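Local coordinates for protein maleylacetate reductase (Agrobacterium tumefaciens, PDB 3HL0) that probably catalyses the NADH-dependent reduction of maleylacetate to 3-oxoadipate and binds NAD in a cleft between its two domains, at residues L157-P162 against G216-A221. Residues are numbered along the deposited sequence; the frame is centred on the assembly and turned at random.
With NAD (nicotinamide-adenine-dinucleotide), chain D.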
loop_
_atom_site.group_PDB
_atom_site.type_symbol
_atom_site.label_atom_id
_atom_site.label_comp_id
_atom_site.label_asym_id
_atom_site.label_seq_id
_atom_site.Cartn_x
_atom_site.Cartn_y
_atom_site.Cartn_z
ATOM N N LEU A 157 12.628 -7.733 13.497
ATOM C CA LEU A 157 12.168 -6.633 12.675
ATOM C C LEU A 157 10.906 -6.999 11.866
ATOM O O LEU A 157 10.272 -6.135 11.283
ATOM C CB LEU A 157 13.271 -6.179 11.728
ATOM C CG LEU A 157 14.555 -5.785 12.449
ATOM C CD1 LEU A 157 15.422 -5.104 11.415
ATOM C CD2 LEU A 157 14.297 -4.875 13.646
ATOM N N THR A 158 10.563 -8.274 11.879
ATOM C CA THR A 158 9.354 -8.748 11.216
ATOM C C THR A 158 8.178 -8.969 12.136
ATOM O O THR A 158 7.081 -9.264 11.665
ATOM C CB THR A 158 9.588 -10.039 10.411
ATOM O OG1 THR A 158 9.884 -11.112 11.290
ATOM C CG2 THR A 158 10.691 -9.845 9.345
ATOM N N LEU A 159 8.363 -8.815 13.446
ATOM C CA LEU A 159 7.262 -9.043 14.374
ATOM C C LEU A 159 6.132 -8.057 14.033
ATOM O O LEU A 159 4.942 -8.411 14.161
ATOM C CB LEU A 159 7.683 -8.867 15.842
ATOM C CG LEU A 159 8.678 -9.934 16.381
ATOM C CD1 LEU A 159 9.310 -9.451 17.684
ATOM C CD2 LEU A 159 8.049 -11.276 16.600
ATOM N N GLY A 160 6.525 -6.870 13.566
ATOM C CA GLY A 160 5.571 -5.809 13.258
ATOM C C GLY A 160 5.005 -5.829 11.855
ATOM O O GLY A 160 4.247 -4.910 11.463
ATOM N N LEU A 161 5.342 -6.868 11.090
ATOM C CA LEU A 161 4.826 -6.925 9.716
ATOM C C LEU A 161 3.349 -7.335 9.828
ATOM O O LEU A 161 3.024 -8.363 10.400
ATOM C CB LEU A 161 5.641 -7.922 8.893
ATOM C CG LEU A 161 5.259 -8.084 7.412
ATOM C CD1 LEU A 161 5.483 -6.807 6.583
ATOM C CD2 LEU A 161 6.024 -9.333 6.790
ATOM N N PRO A 162 2.433 -6.521 9.271
ATOM C CA PRO A 162 1.015 -6.835 9.481
ATOM C C PRO A 162 0.652 -8.212 8.935
ATOM O O PRO A 162 1.322 -8.725 7.996
ATOM C CB PRO A 162 0.299 -5.730 8.681
ATOM C CG PRO A 162 1.235 -4.543 8.728
ATOM C CD PRO A 162 2.627 -5.219 8.607
ATOM N N GLY A 216 9.678 -17.490 17.133
ATOM C CA GLY A 216 10.071 -18.765 16.494
ATOM C C GLY A 216 9.451 -18.920 15.121
ATOM O O GLY A 216 10.132 -19.277 14.148
ATOM N N ALA A 217 8.151 -18.652 15.038
ATOM C CA ALA A 217 7.482 -18.729 13.729
ATOM C C ALA A 217 8.022 -17.675 12.757
ATOM O O ALA A 217 8.175 -17.953 11.552
ATOM C CB ALA A 217 5.967 -18.605 13.903
ATOM N N ARG A 218 8.267 -16.455 13.243
ATOM C CA ARG A 218 8.879 -15.412 12.425
ATOM C C ARG A 218 10.267 -15.822 11.914
ATOM O O ARG A 218 10.592 -15.574 10.763
ATOM C CB ARG A 218 8.936 -14.049 13.138
ATOM C CG ARG A 218 7.541 -13.391 13.327
ATOM C CD ARG A 218 6.886 -12.994 12.002
ATOM N NE ARG A 218 5.750 -12.114 12.308
ATOM C CZ ARG A 218 5.036 -11.459 11.406
ATOM N NH1 ARG A 218 5.267 -11.614 10.097
ATOM N NH2 ARG A 218 4.085 -10.630 11.837
ATOM N N GLU A 219 11.067 -16.455 12.773
ATOM C CA GLU A 219 12.385 -16.897 12.327
ATOM C C GLU A 219 12.254 -17.896 11.186
ATOM O O GLU A 219 12.993 -17.792 10.173
ATOM C CB GLU A 219 13.156 -17.509 13.522
ATOM C CG GLU A 219 13.599 -16.437 14.511
ATOM C CD GLU A 219 14.340 -17.054 15.687
ATOM O OE1 GLU A 219 14.087 -18.234 15.997
ATOM O OE2 GLU A 219 15.182 -16.363 16.281
ATOM N N THR A 220 11.342 -18.838 11.348
ATOM C CA THR A 220 11.168 -19.904 10.383
ATOM C C THR A 220 10.697 -19.283 9.064
ATOM O O THR A 220 11.198 -19.640 7.991
ATOM C CB THR A 220 10.182 -20.951 10.909
ATOM O OG1 THR A 220 10.783 -21.534 12.093
ATOM C CG2 THR A 220 9.967 -22.045 9.899
ATOM N N ALA A 221 9.740 -18.356 9.139
ATOM C CA ALA A 221 9.276 -17.767 7.861
ATOM C C ALA A 221 10.372 -16.947 7.166
ATOM O O ALA A 221 10.471 -16.936 5.947
ATOM C CB ALA A 221 8.070 -16.878 8.098
HETATM P PA NAD D . 6.965 -3.345 -0.120
HETATM O O1A NAD D . 8.447 -3.284 0.014
HETATM O O2A NAD D . 6.335 -2.602 -1.236
HETATM O O5B NAD D . 6.320 -3.046 1.307
HETATM C C5B NAD D . 4.917 -2.768 1.381
HETATM C C4B NAD D . 4.691 -1.893 2.605
HETATM O O4B NAD D . 4.947 -2.665 3.778
HETATM C C3B NAD D . 5.629 -0.672 2.626
HETATM O O3B NAD D . 4.937 0.529 3.012
HETATM C C2B NAD D . 6.645 -1.080 3.669
HETATM O O2B NAD D . 7.239 0.018 4.330
HETATM C C1B NAD D . 5.817 -1.940 4.635
HETATM N N9A NAD D . 6.636 -2.898 5.416
HETATM C C8A NAD D . 7.563 -3.797 4.924
HETATM N N7A NAD D . 8.085 -4.496 5.959
HETATM C C5A NAD D . 7.522 -4.052 7.126
HETATM C C6A NAD D . 7.705 -4.414 8.460
HETATM N N6A NAD D . 8.335 -5.548 8.860
HETATM N N1A NAD D . 6.947 -3.714 9.400
HETATM C C2A NAD D . 6.050 -2.741 9.020
HETATM N N3A NAD D . 5.859 -2.390 7.708
HETATM C C4A NAD D . 6.602 -3.052 6.773
HETATM O O3 NAD D . 6.464 -4.880 -0.370
HETATM P PN NAD D . 7.261 -6.177 -0.934
HETATM O O1N NAD D . 6.181 -7.131 -1.324
HETATM O O2N NAD D . 8.228 -6.532 0.102
HETATM O O5D NAD D . 8.011 -5.692 -2.261
HETATM C C5D NAD D . 7.328 -5.517 -3.499
HETATM C C4D NAD D . 8.311 -4.849 -4.461
HETATM O O4D NAD D . 9.489 -5.641 -4.509
HETATM C C3D NAD D . 7.737 -4.843 -5.872
HETATM O O3D NAD D . 8.222 -3.663 -6.532
HETATM C C2D NAD D . 8.335 -6.089 -6.482
HETATM O O2D NAD D . 8.397 -6.080 -7.908
HETATM C C1D NAD D . 9.710 -6.097 -5.838
HETATM N N1N NAD D . 10.335 -7.412 -5.809
HETATM C C2N NAD D . 11.524 -7.536 -6.463
HETATM C C3N NAD D . 12.158 -8.761 -6.467
HETATM C C7N NAD D . 13.451 -8.768 -7.172
HETATM O O7N NAD D . 14.109 -9.936 -7.100
HETATM N N7N NAD D . 13.912 -7.680 -7.836
HETATM C C4N NAD D . 11.638 -9.905 -5.767
HETATM C C5N NAD D . 10.416 -9.755 -5.108
HETATM C C6N NAD D . 9.773 -8.504 -5.144
HETATM O O HOH W 1 9.510 -13.297 9.770
#
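Arg218 reaches from its helix into the curve of the turn from Thr158 to Leu161 and lies against three of its backbone carbonyls. Its NH2 gives a hydrogen bond of 2.9 Å to Leu161 O, arriving in the carbonyl plane on a lone pair, though the oxygen sits 19° out of the guanidinium plane. A second bond from NH2, to Leu159 O at 3.3 Å, is weak. Thr158 O does something different: it stands over the centre of one guanidinium face, 3.0 Å from Arg218 CZ, where no N-H points at it, and its own hydrogen bond comes from Leu161 N, closing the type I turn. Arginine suits this place because a long, flat cation can serve several carbonyls at once; here NE also bonds to Pro212 O, and NH1 to Ser166 OG and Tyr121 OH, which fixes the rotation of the group.

The tight part of the contact is this buried head and the stem behind it. A bend at chi2 (-66°) brings the aliphatic chain past Thr158, whose OG1 lies 3.6 Å from Arg218 CB. Threonine's short hydroxyl fits beside this stem while bonding to Ala155 O and accepting a hydrogen bond from a water that donates a second one to Arg218 O. Looser is the partly exposed side, where Leu159 starts out away from the helix and only its CD2 comes back to brush Arg218 CG.

Leu161, branched and apolar, suits packing two ways: CB borders Arg218 NH1, while CD1 lies 3.5 Å from C5A of the NAD adenine, whose N6A bonds weakly to Leu157 O. The contact thus joins the helical C-terminal part, through helix 215-234 backed by helix 188-210, to the NAD-binding sheet part, at the loop between strand 150-153 and helix 163-180, as in iron-containing alcohol dehydrogenases.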